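Local structure of Sso-CP2 metallo-carboxypetidase (4MMO) at residues 12-17 with 87-91. The protein is a zinc-binding hydrolase of the M20 peptidase family, probably a metallo-carboxypeptidase that cuts peptides. Numbering follows the deposited sequence.
Sequences LKKPSI and PFSAT
In this M20-family zinc peptidase, the loop that follows helix 3-12 packs on the loop leading into strand 91-93, near the metal site. The main element is a CH-pi contact between Pro15 and Phe88. Pro15 CB sits over the middle of the Phe88 ring, 3.7 Å from the centroid and 8° off the ring normal. Pro15 CA covers the same face nearer the rim, 3.6 Å from Phe88 CE1. At the ring edge, Leu12 O lies in the ring plane, 3.6 Å from Phe88 CD1. Ile17 CG1 comes obliquely to Phe88 CZ at the far end of the ring. Phe88 CG lies anti to its own carbonyl carbon (chi1 -63°), which sends the ring across to 12-17, with one face against Pro15. An alanine in place of Phe88 would probably leave Pro15 CB without the ring face it packs on and open a gap beside Ile17. Ser16, next to this packing, has its OG hydrogen-bonded to Tyr72 O, and its side chain is about 8 Å from that of the zinc ligand His71.

Further along, an apolar pair and a water bridge add to the contact. Leu12 CB meets Ala90 CB at 3.9 Å, and both side chains also touch Ile97 of strand 96-98. Ala90 and Thr91 both face Tyr98, forming a G1 beta bulge. The extended chain of Lys13 runs past the backbone of 88-89, with CE near Ser89 O. No direct hydrogen bond joins the two segments. Instead, Lys13 CA makes a CA-H...O contact with Phe88 O. One water bridges the backbones, donating to Lys13 O at 3.1 Å and to Phe88 O at 2.8 Å.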
ATOM      1  N   LEU A  12       3.216 -30.371  17.660  1.00 27.03           N
ATOM      2  CA  LEU A  12       3.618 -29.539  16.531  1.00 40.94           C
ATOM      3  C   LEU A  12       2.822 -29.832  15.256  1.00 53.33           C
ATOM      4  O   LEU A  12       2.694 -28.969  14.388  1.00 45.46           O
ATOM      5  CB  LEU A  12       5.109 -29.731  16.251  1.00 37.22           C
ATOM      6  CG  LEU A  12       6.094 -29.065  17.221  1.00 38.41           C
ATOM      7  CD1 LEU A  12       7.518 -29.511  16.924  1.00 26.92           C
ATOM      8  CD2 LEU A  12       5.993 -27.550  17.138  1.00 45.53           C
ATOM      9  N   LYS A  13       2.297 -31.047  15.139  1.00 34.90           N
ATOM     10  CA  LYS A  13       1.553 -31.434  13.948  1.00 49.12           C
ATOM     11  C   LYS A  13       0.165 -30.809  13.929  1.00 46.41           C
ATOM     12  O   LYS A  13      -0.489 -30.776  12.891  1.00 52.87           O
ATOM     13  CB  LYS A  13       1.441 -32.955  13.852  1.00 37.23           C
ATOM     14  CG  LYS A  13       2.689 -33.635  13.323  1.00 33.95           C
ATOM     15  CD  LYS A  13       2.579 -35.142  13.463  1.00 44.43           C
ATOM     16  CE  LYS A  13       3.686 -35.859  12.711  1.00 67.94           C
ATOM     17  NZ  LYS A  13       3.662 -37.327  12.967  1.00 82.96           N
ATOM     18  N   LYS A  14      -0.280 -30.316  15.079  1.00 38.99           N
ATOM     19  CA  LYS A  14      -1.587 -29.681  15.167  1.00 42.00           C
ATOM     20  C   LYS A  14      -1.481 -28.198  14.838  1.00 38.68           C
ATOM     21  O   LYS A  14      -0.844 -27.446  15.573  1.00 47.55           O
ATOM     22  CB  LYS A  14      -2.187 -29.857  16.558  1.00 30.17           C
ATOM     23  CG  LYS A  14      -2.283 -31.302  17.006  1.00 44.19           C
ATOM     24  CD  LYS A  14      -3.407 -31.501  18.007  1.00 59.30           C
ATOM     25  CE  LYS A  14      -3.432 -32.927  18.532  1.00 68.43           C
ATOM     26  NZ  LYS A  14      -3.461 -33.936  17.436  1.00 76.94           N
ATOM     27  N   PRO A  15      -2.095 -27.768  13.723  1.00 49.13           N
ATOM     28  CA  PRO A  15      -2.059 -26.329  13.458  1.00 44.92           C
ATOM     29  C   PRO A  15      -2.910 -25.561  14.459  1.00 40.13           C
ATOM     30  O   PRO A  15      -3.826 -26.117  15.063  1.00 44.48           O
ATOM     31  CB  PRO A  15      -2.620 -26.213  12.036  1.00 63.31           C
ATOM     32  CG  PRO A  15      -3.427 -27.434  11.838  1.00 57.35           C
ATOM     33  CD  PRO A  15      -2.766 -28.513  12.644  1.00 42.83           C
ATOM     34  N   SER A  16      -2.589 -24.287  14.638  1.00 32.64           N
ATOM     35  CA  SER A  16      -3.247 -23.462  15.635  1.00 46.53           C
ATOM     36  C   SER A  16      -2.949 -22.014  15.305  1.00 42.94           C
ATOM     37  O   SER A  16      -2.454 -21.255  16.136  1.00 41.33           O
ATOM     38  CB  SER A  16      -2.746 -23.814  17.037  1.00 48.44           C
ATOM     39  OG  SER A  16      -1.337 -23.929  17.048  1.00 41.83           O
ATOM     40  N   ILE A  17      -3.239 -21.644  14.066  1.00 44.85           N
ATOM     41  CA  ILE A  17      -3.039 -20.280  13.619  1.00 45.40           C
ATOM     42  C   ILE A  17      -4.164 -19.432  14.191  1.00 49.17           C
ATOM     43  O   ILE A  17      -5.327 -19.623  13.855  1.00 45.56           O
ATOM     44  CB  ILE A  17      -3.009 -20.196  12.089  1.00 44.63           C
ATOM     45  CG1 ILE A  17      -1.973 -21.183  11.536  1.00 53.83           C
ATOM     46  CG2 ILE A  17      -2.695 -18.776  11.645  1.00 37.59           C
ATOM     47  CD1 ILE A  17      -1.961 -21.300  10.027  1.00 64.51           C
ATOM     48  N   PRO A  87       4.546 -26.899   6.692  1.00 45.92           N
ATOM     49  CA  PRO A  87       4.668 -26.144   7.945  1.00 52.11           C
ATOM     50  C   PRO A  87       4.325 -26.922   9.208  1.00 52.50           C
ATOM     51  O   PRO A  87       4.867 -26.592  10.263  1.00 47.84           O
ATOM     52  CB  PRO A  87       3.670 -25.003   7.757  1.00 53.15           C
ATOM     53  CG  PRO A  87       3.643 -24.777   6.308  1.00 43.23           C
ATOM     54  CD  PRO A  87       3.817 -26.124   5.671  1.00 46.56           C
ATOM     55  N   PHE A  88       3.453 -27.921   9.111  1.00 41.50           N
ATOM     56  CA  PHE A  88       3.032 -28.672  10.291  1.00 37.54           C
ATOM     57  C   PHE A  88       3.364 -30.162  10.206  1.00 29.33           C
ATOM     58  O   PHE A  88       2.759 -30.986  10.885  1.00 36.30           O
ATOM     59  CB  PHE A  88       1.546 -28.435  10.550  1.00 39.78           C
ATOM     60  CG  PHE A  88       1.227 -27.005  10.868  1.00 44.55           C
ATOM     61  CD1 PHE A  88       1.499 -26.487  12.128  1.00 39.90           C
ATOM     62  CD2 PHE A  88       0.682 -26.169   9.908  1.00 38.01           C
ATOM     63  CE1 PHE A  88       1.221 -25.166  12.428  1.00 37.83           C
ATOM     64  CE2 PHE A  88       0.401 -24.845  10.201  1.00 44.48           C
ATOM     65  CZ  PHE A  88       0.673 -24.342  11.463  1.00 37.13           C
ATOM     66  N   SER A  89       4.355 -30.500   9.390  1.00 35.61           N
ATOM     67  CA  SER A  89       4.804 -31.882   9.284  1.00 37.24           C
ATOM     68  C   SER A  89       5.618 -32.298  10.509  1.00 53.96           C
ATOM     69  O   SER A  89       5.623 -33.473  10.879  1.00 52.52           O
ATOM     70  CB  SER A  89       5.638 -32.076   8.016  1.00 51.87           C
ATOM     71  OG  SER A  89       6.727 -31.170   7.968  1.00 53.24           O
ATOM     72  N   ALA A  90       6.286 -31.333  11.142  1.00 50.31           N
ATOM     73  CA  ALA A  90       7.204 -31.614  12.250  1.00 40.75           C
ATOM     74  C   ALA A  90       8.216 -32.662  11.816  1.00 43.35           C
ATOM     75  O   ALA A  90       8.489 -33.624  12.530  1.00 41.69           O
ATOM     76  CB  ALA A  90       6.445 -32.075  13.483  1.00 35.94           C
ATOM     77  N   THR A  91       8.752 -32.469  10.618  1.00 54.59           N
ATOM     78  CA  THR A  91       9.721 -33.385  10.045  1.00 61.75           C
ATOM     79  C   THR A  91      11.027 -33.322  10.816  1.00 52.21           C
ATOM     80  O   THR A  91      11.506 -32.238  11.151  1.00 45.20           O
ATOM     81  CB  THR A  91       9.995 -33.027   8.574  1.00 64.14           C
ATOM     82  OG1 THR A  91       8.807 -33.240   7.802  1.00 65.33           O
ATOM     83  CG2 THR A  91      11.133 -33.868   7.998  1.00 51.45           C
TER
HETATM   84  O   HOH W   1       0.496 -32.532  10.502  1.00 45.72           O